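Local structure of SPBc2 prophage-derived uncharacterized protein YomS (Bacillus subtilis, 6I5O) at residues Gly63-Leu68 / Met100-Ser105; Ser80-Leu83 / Tyr88-Phe91. The protein is of unknown function but belongs to a prophage lytic cassette and forms a five-chain assembly of all-beta subunits. All blocks are in the same frame, centred on the assembly; numbering follows the deposited sequence.

Contact 1: residues Gly63-Leu68 / Met100-Ser105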
ATOM      1  N   GLY A  63      19.913  -0.829  22.139  1.00 19.36           N
ATOM      2  CA  GLY A  63      19.985   0.632  22.258  1.00 18.60           C
ATOM      3  C   GLY A  63      20.673   1.293  21.099  1.00 17.83           C
ATOM      4  O   GLY A  63      20.875   2.488  21.164  1.00 18.36           O
ATOM      5  N   GLU A  64      21.042   0.589  20.036  1.00 16.63           N
ATOM      6  CA  GLU A  64      21.646   1.239  18.876  1.00 16.06           C
ATOM      7  C   GLU A  64      20.568   2.077  18.170  1.00 15.06           C
ATOM      8  O   GLU A  64      19.435   1.614  17.956  1.00 14.22           O
ATOM      9  CB  GLU A  64      22.236   0.218  17.922  1.00 16.25           C
ATOM     10  CG  GLU A  64      22.998   0.861  16.798  1.00 16.73           C
ATOM     11  CD  GLU A  64      23.817  -0.093  15.940  1.00 17.93           C
ATOM     12  OE1 GLU A  64      23.266  -1.148  15.544  1.00 16.90           O
ATOM     13  OE2 GLU A  64      25.017   0.126  15.748  1.00 19.49           O
ATOM     14  N   LYS A  65      20.901   3.320  17.847  1.00 15.39           N
ATOM     15  CA  LYS A  65      20.020   4.284  17.156  1.00 15.58           C
ATOM     16  C   LYS A  65      20.359   4.338  15.676  1.00 14.64           C
ATOM     17  O   LYS A  65      21.494   4.349  15.314  1.00 14.88           O
ATOM     18  CB  LYS A  65      20.188   5.694  17.731  1.00 17.08           C
ATOM     19  CG  LYS A  65      19.833   5.821  19.189  1.00 18.88           C
ATOM     20  CD  LYS A  65      20.421   7.044  19.838  1.00 20.31           C
ATOM     21  CE  LYS A  65      20.126   8.354  19.143  1.00 21.03           C
ATOM     22  NZ  LYS A  65      20.605   9.530  19.918  1.00 21.82           N
ATOM     23  N   THR A  66      19.329   4.334  14.866  1.00 14.02           N
ATOM     24  CA  THR A  66      19.473   4.357  13.388  1.00 13.53           C
ATOM     25  C   THR A  66      18.563   5.447  12.808  1.00 12.64           C
ATOM     26  O   THR A  66      17.372   5.483  13.133  1.00 12.27           O
ATOM     27  CB  THR A  66      19.058   3.031  12.766  1.00 13.02           C
ATOM     28  OG1 THR A  66      19.608   1.932  13.481  1.00 13.12           O
ATOM     29  CG2 THR A  66      19.477   2.949  11.312  1.00 13.15           C
ATOM     30  N   ALA A  67      19.114   6.361  12.025  1.00 13.31           N
ATOM     31  CA  ALA A  67      18.306   7.421  11.414  1.00 13.42           C
ATOM     32  C   ALA A  67      17.124   6.795  10.650  1.00 13.17           C
ATOM     33  O   ALA A  67      17.312   5.832   9.884  1.00 13.71           O
ATOM     34  CB  ALA A  67      19.153   8.249  10.497  1.00 13.68           C
ATOM     35  N   LEU A  68      15.944   7.344  10.857  1.00 13.74           N
ATOM     36  CA  LEU A  68      14.709   6.742  10.337  1.00 13.34           C
ATOM     37  C   LEU A  68      14.006   7.773   9.460  1.00 13.76           C
ATOM     38  O   LEU A  68      13.645   8.843   9.960  1.00 14.37           O
ATOM     39  CB  LEU A  68      13.830   6.343  11.521  1.00 13.78           C
ATOM     40  CG  LEU A  68      12.461   5.785  11.187  1.00 13.72           C
ATOM     41  CD1 LEU A  68      12.562   4.479  10.431  1.00 14.28           C
ATOM     42  CD2 LEU A  68      11.596   5.613  12.405  1.00 14.21           C
ATOM     43  N   MET A 100      12.280   6.743  18.606  1.00 13.93           N
ATOM     44  CA  MET A 100      12.753   7.865  19.427  0.60 14.47           C
ATOM     45  C   MET A 100      12.835   9.103  18.545  1.00 14.81           C
ATOM     46  O   MET A 100      13.230   9.005  17.391  1.00 14.28           O
ATOM     47  CB  MET A 100      14.129   7.525  20.009  0.60 15.27           C
ATOM     48  CG  MET A 100      14.793   8.746  20.614  0.60 16.22           C
ATOM     49  SD  MET A 100      16.565   8.538  20.919  0.60 17.65           S
ATOM     50  CE  MET A 100      16.389   7.366  22.212  0.60 17.60           C
ATOM     51  N   PHE A 101      12.446  10.249  19.090  1.00 14.92           N
ATOM     52  CA  PHE A 101      12.490  11.549  18.373  1.00 15.75           C
ATOM     53  C   PHE A 101      13.324  12.492  19.205  1.00 16.22           C
ATOM     54  O   PHE A 101      12.777  13.019  20.205  1.00 18.52           O
ATOM     55  CB  PHE A 101      11.069  12.061  18.159  1.00 16.28           C
ATOM     56  CG  PHE A 101      10.388  11.214  17.138  1.00 16.16           C
ATOM     57  CD1 PHE A 101       9.813   9.987  17.478  1.00 16.42           C
ATOM     58  CD2 PHE A 101      10.491  11.532  15.784  1.00 16.97           C
ATOM     59  CE1 PHE A 101       9.387   9.111  16.498  1.00 17.13           C
ATOM     60  CE2 PHE A 101      10.026  10.675  14.819  1.00 17.44           C
ATOM     61  CZ  PHE A 101       9.496   9.468  15.171  1.00 17.16           C
ATOM     62  N   GLU A 102      14.580  12.646  18.860  1.00 15.34           N
ATOM     63  CA  GLU A 102      15.553  13.379  19.684  1.00 15.97           C
ATOM     64  C   GLU A 102      15.440  14.878  19.392  1.00 16.50           C
ATOM     65  O   GLU A 102      15.528  15.285  18.214  1.00 16.55           O
ATOM     66  CB  GLU A 102      16.964  12.929  19.351  1.00 16.72           C
ATOM     67  CG  GLU A 102      18.022  13.683  20.162  1.00 17.85           C
ATOM     68  CD  GLU A 102      19.411  13.144  20.021  1.00 19.57           C
ATOM     69  OE1 GLU A 102      19.592  12.093  19.344  1.00 20.33           O
ATOM     70  OE2 GLU A 102      20.284  13.640  20.752  1.00 21.27           O
ATOM     71  N   VAL A 103      15.302  15.683  20.460  1.00 16.91           N
ATOM     72  CA  VAL A 103      15.473  17.144  20.344  1.00 17.60           C
ATOM     73  C   VAL A 103      16.972  17.388  20.412  1.00 18.45           C
ATOM     74  O   VAL A 103      17.550  17.293  21.525  1.00 18.55           O
ATOM     75  CB  VAL A 103      14.684  17.887  21.433  1.00 18.27           C
ATOM     76  CG1 VAL A 103      14.976  19.370  21.402  1.00 19.31           C
ATOM     77  CG2 VAL A 103      13.201  17.600  21.330  1.00 17.60           C
ATOM     78  N   VAL A 104      17.578  17.650  19.264  1.00 19.07           N
ATOM     79  CA  VAL A 104      19.031  17.911  19.174  1.00 20.83           C
ATOM     80  C   VAL A 104      19.305  19.331  19.673  1.00 21.10           C
ATOM     81  O   VAL A 104      20.349  19.583  20.335  1.00 21.41           O
ATOM     82  CB  VAL A 104      19.500  17.727  17.725  1.00 21.69           C
ATOM     83  CG1 VAL A 104      20.941  18.160  17.521  1.00 23.52           C
ATOM     84  CG2 VAL A 104      19.334  16.291  17.328  1.00 21.55           C
ATOM     85  N   SER A 105      18.411  20.265  19.356  1.00 20.58           N
ATOM     86  CA  SER A 105      18.541  21.669  19.731  1.00 22.06           C
ATOM     87  C   SER A 105      17.159  22.284  19.772  1.00 20.97           C
ATOM     88  O   SER A 105      16.266  21.815  19.047  1.00 19.78           O
ATOM     89  CB  SER A 105      19.468  22.424  18.800  1.00 23.52           C
ATOM     90  OG  SER A 105      18.945  22.488  17.511  1.00 25.48           O
TER
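K65 meets E102 in a salt bridge and passes close to M100. The three residues sit on two strands of one curled antiparallel sheet. Strand 51-59 runs between these strands and pairs with both: backbone hydrogen bonds join T66 to A58 and L68 to F56 on one flank, M100 to Y57 and E102 to K55 on the other. K65 and M100 are the nearest pair of the two segments, with their CA atoms 8.4 Å apart. The space over the middle strand is therefore bridged by side chains alone. K65 does most of the bridging. Its chain bends at chi3 (53°), which swings CE and NZ toward strand 98-107. CE of K65 lies 4.0 Å from SD of M100, a tentative contact because M100 has two deposited conformers and the approach is measured on one. Y57, on the strand beneath, makes a cation-pi contact with K65, and E29 gives the ammonium a second carboxylate. Two acids and a ring thus grip one lysine, which probably favours its charged form. The two ends of the contact differ in their access to solvent. M100 is buried, its side chain packed on E29 and E32. K65 and E102 are partly exposed, yet their charged ends are firmly bonded. The other edge of segment 63-68 faces a second subunit: OD1 and ND2 of N86 there are hydrogen-bonded to OG1 of T66 and to O of K65, respectively. E102 reaches K65 from an extended chain, with CG anti to the backbone N (chi1 179°). NZ of K65 stands 2.8 Å from OE1 of E102, on the syn side and 33° out of the carboxylate plane.

Contact 2: residues Ser80-Leu83 / Tyr88-Phe91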
ATOM      1  N   SER A  80      14.674  12.325   7.519  1.00 16.19           N
ATOM      2  CA  SER A  80      15.014  11.684   8.798  1.00 15.66           C
ATOM      3  C   SER A  80      15.215  12.745   9.880  1.00 15.85           C
ATOM      4  O   SER A  80      15.638  12.378  10.972  1.00 15.53           O
ATOM      5  CB  SER A  80      16.200  10.776   8.696  1.00 16.70           C
ATOM      6  OG  SER A  80      17.315  11.477   8.214  1.00 18.27           O
ATOM      7  N   SER A  81      14.888  13.990   9.604  1.00 15.90           N
ATOM      8  CA  SER A  81      15.017  15.067  10.611  1.00 16.32           C
ATOM      9  C   SER A  81      14.181  16.237  10.143  1.00 16.24           C
ATOM     10  O   SER A  81      13.791  16.282   8.976  1.00 16.35           O
ATOM     11  CB  SER A  81      16.441  15.475  10.823  1.00 17.48           C
ATOM     12  OG  SER A  81      17.018  16.010   9.634  1.00 18.97           O
ATOM     13  N   THR A  82      14.000  17.217  11.015  1.00 16.26           N
ATOM     14  CA  THR A  82      13.354  18.466  10.581  1.00 17.40           C
ATOM     15  C   THR A  82      13.851  19.631  11.428  1.00 18.12           C
ATOM     16  O   THR A  82      14.188  19.449  12.628  1.00 18.46           O
ATOM     17  CB  THR A  82      11.823  18.376  10.652  1.00 17.09           C
ATOM     18  OG1 THR A  82      11.307  19.584  10.081  1.00 17.17           O
ATOM     19  CG2 THR A  82      11.272  18.201  12.042  1.00 17.66           C
ATOM     20  N   LEU A  83      13.884  20.784  10.806  1.00 18.25           N
ATOM     21  CA  LEU A  83      14.163  22.078  11.462  1.00 19.78           C
ATOM     22  C   LEU A  83      12.877  22.854  11.676  1.00 19.50           C
ATOM     23  O   LEU A  83      12.971  24.006  12.153  1.00 19.92           O
ATOM     24  CB  LEU A  83      15.108  22.892  10.576  1.00 21.88           C
ATOM     25  CG  LEU A  83      16.468  22.248  10.362  1.00 23.05           C
ATOM     26  CD1 LEU A  83      17.329  23.049   9.439  1.00 25.20           C
ATOM     27  CD2 LEU A  83      17.167  22.012  11.685  1.00 24.01           C
ATOM     28  N   TYR A  88       3.431  17.183  10.629  1.00 14.70           N
ATOM     29  CA  TYR A  88       3.176  15.753  10.848  1.00 14.49           C
ATOM     30  C   TYR A  88       4.156  14.946   9.989  1.00 14.35           C
ATOM     31  O   TYR A  88       4.315  15.236   8.773  1.00 14.18           O
ATOM     32  CB  TYR A  88       1.756  15.386  10.436  1.00 14.71           C
ATOM     33  CG  TYR A  88       0.698  15.912  11.380  1.00 15.05           C
ATOM     34  CD1 TYR A  88       0.277  15.216  12.502  1.00 14.90           C
ATOM     35  CD2 TYR A  88       0.044  17.073  11.051  1.00 15.73           C
ATOM     36  CE1 TYR A  88      -0.733  15.687  13.331  1.00 15.67           C
ATOM     37  CE2 TYR A  88      -0.970  17.555  11.866  1.00 15.94           C
ATOM     38  CZ  TYR A  88      -1.360  16.886  12.991  1.00 16.03           C
ATOM     39  OH  TYR A  88      -2.386  17.376  13.756  1.00 17.79           O
ATOM     40  N   TRP A  89       4.696  13.882  10.581  1.00 13.73           N
ATOM     41  CA  TRP A  89       5.577  12.949   9.853  1.00 13.46           C
ATOM     42  C   TRP A  89       5.056  11.537  10.055  1.00 13.09           C
ATOM     43  O   TRP A  89       4.804  11.108  11.203  1.00 13.60           O
ATOM     44  CB  TRP A  89       7.000  13.051  10.376  1.00 12.98           C
ATOM     45  CG  TRP A  89       7.688  14.303  10.000  1.00 13.45           C
ATOM     46  CD1 TRP A  89       7.658  15.493  10.675  1.00 13.81           C
ATOM     47  CD2 TRP A  89       8.520  14.517   8.859  1.00 13.26           C
ATOM     48  NE1 TRP A  89       8.391  16.431   9.998  1.00 14.69           N
ATOM     49  CE2 TRP A  89       8.925  15.851   8.881  1.00 14.04           C
ATOM     50  CE3 TRP A  89       8.951  13.692   7.801  1.00 13.24           C
ATOM     51  CZ2 TRP A  89       9.782  16.393   7.927  1.00 14.41           C
ATOM     52  CZ3 TRP A  89       9.771  14.227   6.839  1.00 14.07           C
ATOM     53  CH2 TRP A  89      10.213  15.553   6.930  1.00 14.39           C
ATOM     54  N   ASP A  90       4.949  10.798   8.960  1.00 13.40           N
ATOM     55  CA  ASP A  90       4.426   9.416   8.931  1.00 13.56           C
ATOM     56  C   ASP A  90       5.567   8.409   8.795  1.00 13.07           C
ATOM     57  O   ASP A  90       6.469   8.615   7.969  1.00 13.18           O
ATOM     58  CB  ASP A  90       3.495   9.218   7.760  1.00 14.78           C
ATOM     59  CG  ASP A  90       2.132   9.791   7.900  1.00 17.25           C
ATOM     60  OD1 ASP A  90       1.746  10.167   9.046  1.00 18.74           O
ATOM     61  OD2 ASP A  90       1.518   9.965   6.810  1.00 19.21           O
ATOM     62  N   PHE A  91       5.466   7.344   9.571  1.00 12.92           N
ATOM     63  CA  PHE A  91       6.515   6.302   9.599  1.00 13.07           C
ATOM     64  C   PHE A  91       5.887   4.935   9.568  1.00 13.11           C
ATOM     65  O   PHE A  91       4.861   4.692  10.187  1.00 13.45           O
ATOM     66  CB  PHE A  91       7.362   6.384  10.867  1.00 13.35           C
ATOM     67  CG  PHE A  91       8.031   7.706  11.084  1.00 13.56           C
ATOM     68  CD1 PHE A  91       7.385   8.755  11.701  1.00 13.34           C
ATOM     69  CD2 PHE A  91       9.305   7.917  10.570  1.00 13.16           C
ATOM     70  CE1 PHE A  91       8.008   9.965  11.857  1.00 13.41           C
ATOM     71  CE2 PHE A  91       9.939   9.135  10.733  1.00 13.57           C
ATOM     72  CZ  PHE A  91       9.276  10.152  11.358  1.00 13.23           C
TER
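T82 turns OG1 anti to its backbone N (chi1 -174°), which leaves CG2 between the N and the carbonyl carbon. W89 has CG beside its own backbone N (chi1 -71°) and the indole turned by chi2 to 87°. With these torsions the threonine and the indole cross at a slant. CB of T82 lies 3.9 Å from CZ2 of W89. The methyl reaches the pyrrole part: CG2 of T82 is 4.0 Å from NE1 of W89. The carbonyl of S81 adds a polar neighbour, its O lying 4.1 Å from CZ2 of W89. All of these are van der Waals contacts. The two CA atoms of T82 and W89 are 9.6 Å apart, so the side chains fill the space between the backbones. This is interior packing of a curled antiparallel beta fold. Strand 81-82 pairs with strand 51-59, through T82 and I54. Strand 87-92 lies between strands 40-46 and 65-72. I45 touches both T82 and W89, and the ring of F56 meets the indole with planes at about 60°. The polar atoms share a partner in E87, two residues before W89. OE1 of E87 is hydrogen-bonded to NE1 of W89 and to OG1 of T82, so one carboxylate oxygen links the two side chains and helps fix the rotation of the indole. The N-H of N84 also bonds to OG1 of T82, the side-chain-to-backbone link of an ST turn.

Overall arrangement
From the N terminus, the chain first lays down strands 8-19, 21-24, 33-34, 40-46 and 51-59. Segment 63-68 then opens contact 1, on strand 65-72. Strand 81-82 opens contact 2, and a short connection brings strand 87-92 back to close it. Strand 98-107 follows and closes contact 1, so the small loop of contact 2 nests inside the larger one. Strand 51-59 pairs with strands 65-72, 81-82 and 98-107, and so ties both contacts together. Their centres are 12 Å apart. They meet directly: F101 and F91 pack edge-to-face, L68 lies against F91, and O of L68 approaches CB of S80.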